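PDB 6F8S: putative Killer protein from Pseudomonas putida, which is probably the toxin of a type II toxin-antitoxin pair of the RelE-like HigB family, whose members typically cleave mRNA on the ribosome. Local coordinates for residues D76-C81 with V92-Y97. Residues are numbered along the deposited sequence; the frame is centred on the assembly and turned at random.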
# COMPACT_ATOMS: atom_id res chain seq x y z
N ASP B 76 22.20 3.60 -19.85
CA ASP B 76 22.71 4.66 -20.71
C ASP B 76 21.89 4.82 -22.00
O ASP B 76 21.86 5.88 -22.62
CB ASP B 76 24.19 4.41 -21.06
CG ASP B 76 24.39 3.21 -21.98
OD1 ASP B 76 23.55 2.27 -21.94
OD2 ASP B 76 25.38 3.18 -22.74
N GLN B 77 21.21 3.75 -22.40
CA GLN B 77 20.45 3.75 -23.65
C GLN B 77 18.95 4.04 -23.41
O GLN B 77 18.36 4.87 -24.10
CB GLN B 77 20.63 2.41 -24.40
CG GLN B 77 19.94 2.39 -25.76
CD GLN B 77 19.96 1.03 -26.46
OE1 GLN B 77 20.49 0.05 -25.93
NE2 GLN B 77 19.36 0.97 -27.66
N TRP B 78 18.35 3.36 -22.44
CA TRP B 78 16.89 3.38 -22.28
C TRP B 78 16.42 4.16 -21.09
O TRP B 78 17.01 4.08 -20.00
CB TRP B 78 16.34 1.96 -22.16
CG TRP B 78 16.52 1.14 -23.38
CD1 TRP B 78 17.41 0.15 -23.55
CD2 TRP B 78 15.76 1.23 -24.60
NE1 TRP B 78 17.27 -0.40 -24.80
CE2 TRP B 78 16.27 0.25 -25.47
CE3 TRP B 78 14.71 2.04 -25.03
CZ2 TRP B 78 15.76 0.06 -26.76
CZ3 TRP B 78 14.21 1.84 -26.31
CH2 TRP B 78 14.74 0.87 -27.16
N ARG B 79 15.33 4.89 -21.30
CA ARG B 79 14.64 5.61 -20.24
C ARG B 79 13.14 5.36 -20.28
O ARG B 79 12.54 5.28 -21.35
CB ARG B 79 14.90 7.11 -20.36
CG ARG B 79 16.25 7.51 -19.81
CD ARG B 79 16.52 8.99 -20.03
NE ARG B 79 17.58 9.42 -19.13
CZ ARG B 79 17.36 9.98 -17.94
NH1 ARG B 79 16.13 10.22 -17.53
NH2 ARG B 79 18.39 10.32 -17.18
N LEU B 80 12.54 5.26 -19.10
CA LEU B 80 11.09 5.25 -18.96
C LEU B 80 10.53 6.66 -18.93
O LEU B 80 10.83 7.41 -18.03
CB LEU B 80 10.68 4.50 -17.69
CG LEU B 80 10.85 2.99 -17.82
CD1 LEU B 80 10.98 2.34 -16.46
CD2 LEU B 80 9.67 2.39 -18.60
N CYS B 81 9.74 7.03 -19.94
CA CYS B 81 8.98 8.29 -19.97
C CYS B 81 7.61 8.06 -19.34
O CYS B 81 7.06 6.97 -19.43
CB CYS B 81 8.82 8.83 -21.40
SG CYS B 81 9.92 10.20 -21.88
N VAL B 92 3.11 5.43 -19.43
CA VAL B 92 4.49 5.00 -19.32
C VAL B 92 5.00 4.46 -20.67
O VAL B 92 4.37 3.61 -21.29
CB VAL B 92 4.62 3.94 -18.22
CG1 VAL B 92 6.04 3.50 -18.07
CG2 VAL B 92 4.11 4.53 -16.89
N GLU B 93 6.12 5.00 -21.14
CA GLU B 93 6.68 4.62 -22.42
C GLU B 93 8.17 4.35 -22.27
O GLU B 93 8.78 4.70 -21.26
CB GLU B 93 6.46 5.71 -23.46
CG GLU B 93 5.11 6.40 -23.33
CD GLU B 93 5.06 7.76 -24.02
OE1 GLU B 93 6.09 8.20 -24.59
OE2 GLU B 93 3.97 8.39 -23.95
N ILE B 94 8.77 3.72 -23.27
CA ILE B 94 10.22 3.70 -23.31
C ILE B 94 10.66 4.62 -24.44
O ILE B 94 9.96 4.79 -25.45
CB ILE B 94 10.81 2.27 -23.49
CG1 ILE B 94 10.35 1.64 -24.80
CG2 ILE B 94 10.44 1.38 -22.29
CD1 ILE B 94 11.05 0.36 -25.11
N VAL B 95 11.81 5.26 -24.23
CA VAL B 95 12.39 6.15 -25.22
C VAL B 95 13.89 5.88 -25.21
O VAL B 95 14.48 5.71 -24.14
CB VAL B 95 12.10 7.64 -24.90
CG1 VAL B 95 12.95 8.55 -25.77
CG2 VAL B 95 10.64 7.96 -25.12
N ASP B 96 14.48 5.82 -26.39
CA ASP B 96 15.93 5.74 -26.50
C ASP B 96 16.43 6.97 -27.26
O ASP B 96 16.34 7.02 -28.48
CB ASP B 96 16.34 4.43 -27.19
CG ASP B 96 17.77 4.45 -27.75
OD1 ASP B 96 18.65 5.17 -27.22
OD2 ASP B 96 18.01 3.71 -28.72
N TYR B 97 16.92 7.97 -26.52
CA TYR B 97 17.63 9.10 -27.12
C TYR B 97 19.07 8.71 -27.46
O TYR B 97 19.86 8.52 -26.53
CB TYR B 97 17.69 10.29 -26.16
CG TYR B 97 16.38 10.84 -25.65
CD1 TYR B 97 15.72 11.86 -26.33
CD2 TYR B 97 15.83 10.36 -24.46
CE1 TYR B 97 14.53 12.37 -25.85
CE2 TYR B 97 14.64 10.87 -23.97
CZ TYR B 97 13.99 11.87 -24.67
OH TYR B 97 12.80 12.35 -24.15
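Gln-77 and Asp-96 both swing CG anti to the backbone N (chi1 -176° and 162°), which brings the amide of one to the carboxylate of the other. The two residues sit at the open end of a beta hairpin, strands 79-85 and 88-95 of the antiparallel sheet of this putative RelE-like toxin. NE2 of Gln-77 gives a nearly straight hydrogen bond to OD2 of Asp-96 at 3.2 Å. OD2 lies in the amide plane of Gln-77, whereas NE2 approaches from above the Asp-96 carboxylate plane. CB of Asp-96 sits over one face of the Trp-78 ring, a CH-pi contact 3.8 Å from the six-membered ring centroid. CD1 of Ile-94 adds an apolar contact to CZ3 of Trp-78.

Paired backbone N-H...O hydrogen bonds join Arg-79 with Val-95 and Cys-81 with Glu-93. Leu-80 and Ile-94 form the non-hydrogen-bonded pair between them. Their side chains share one face, where Leu-80 also touches Lys-38 of helix 31-44. Arg-79 leaves from the other face, and its NH1 hydrogen-bonds to Ser-71 OG and its NH2 to Arg-58 O. On that same face, Cys-81 SG rests 4.0 Å from Val-95 CG2.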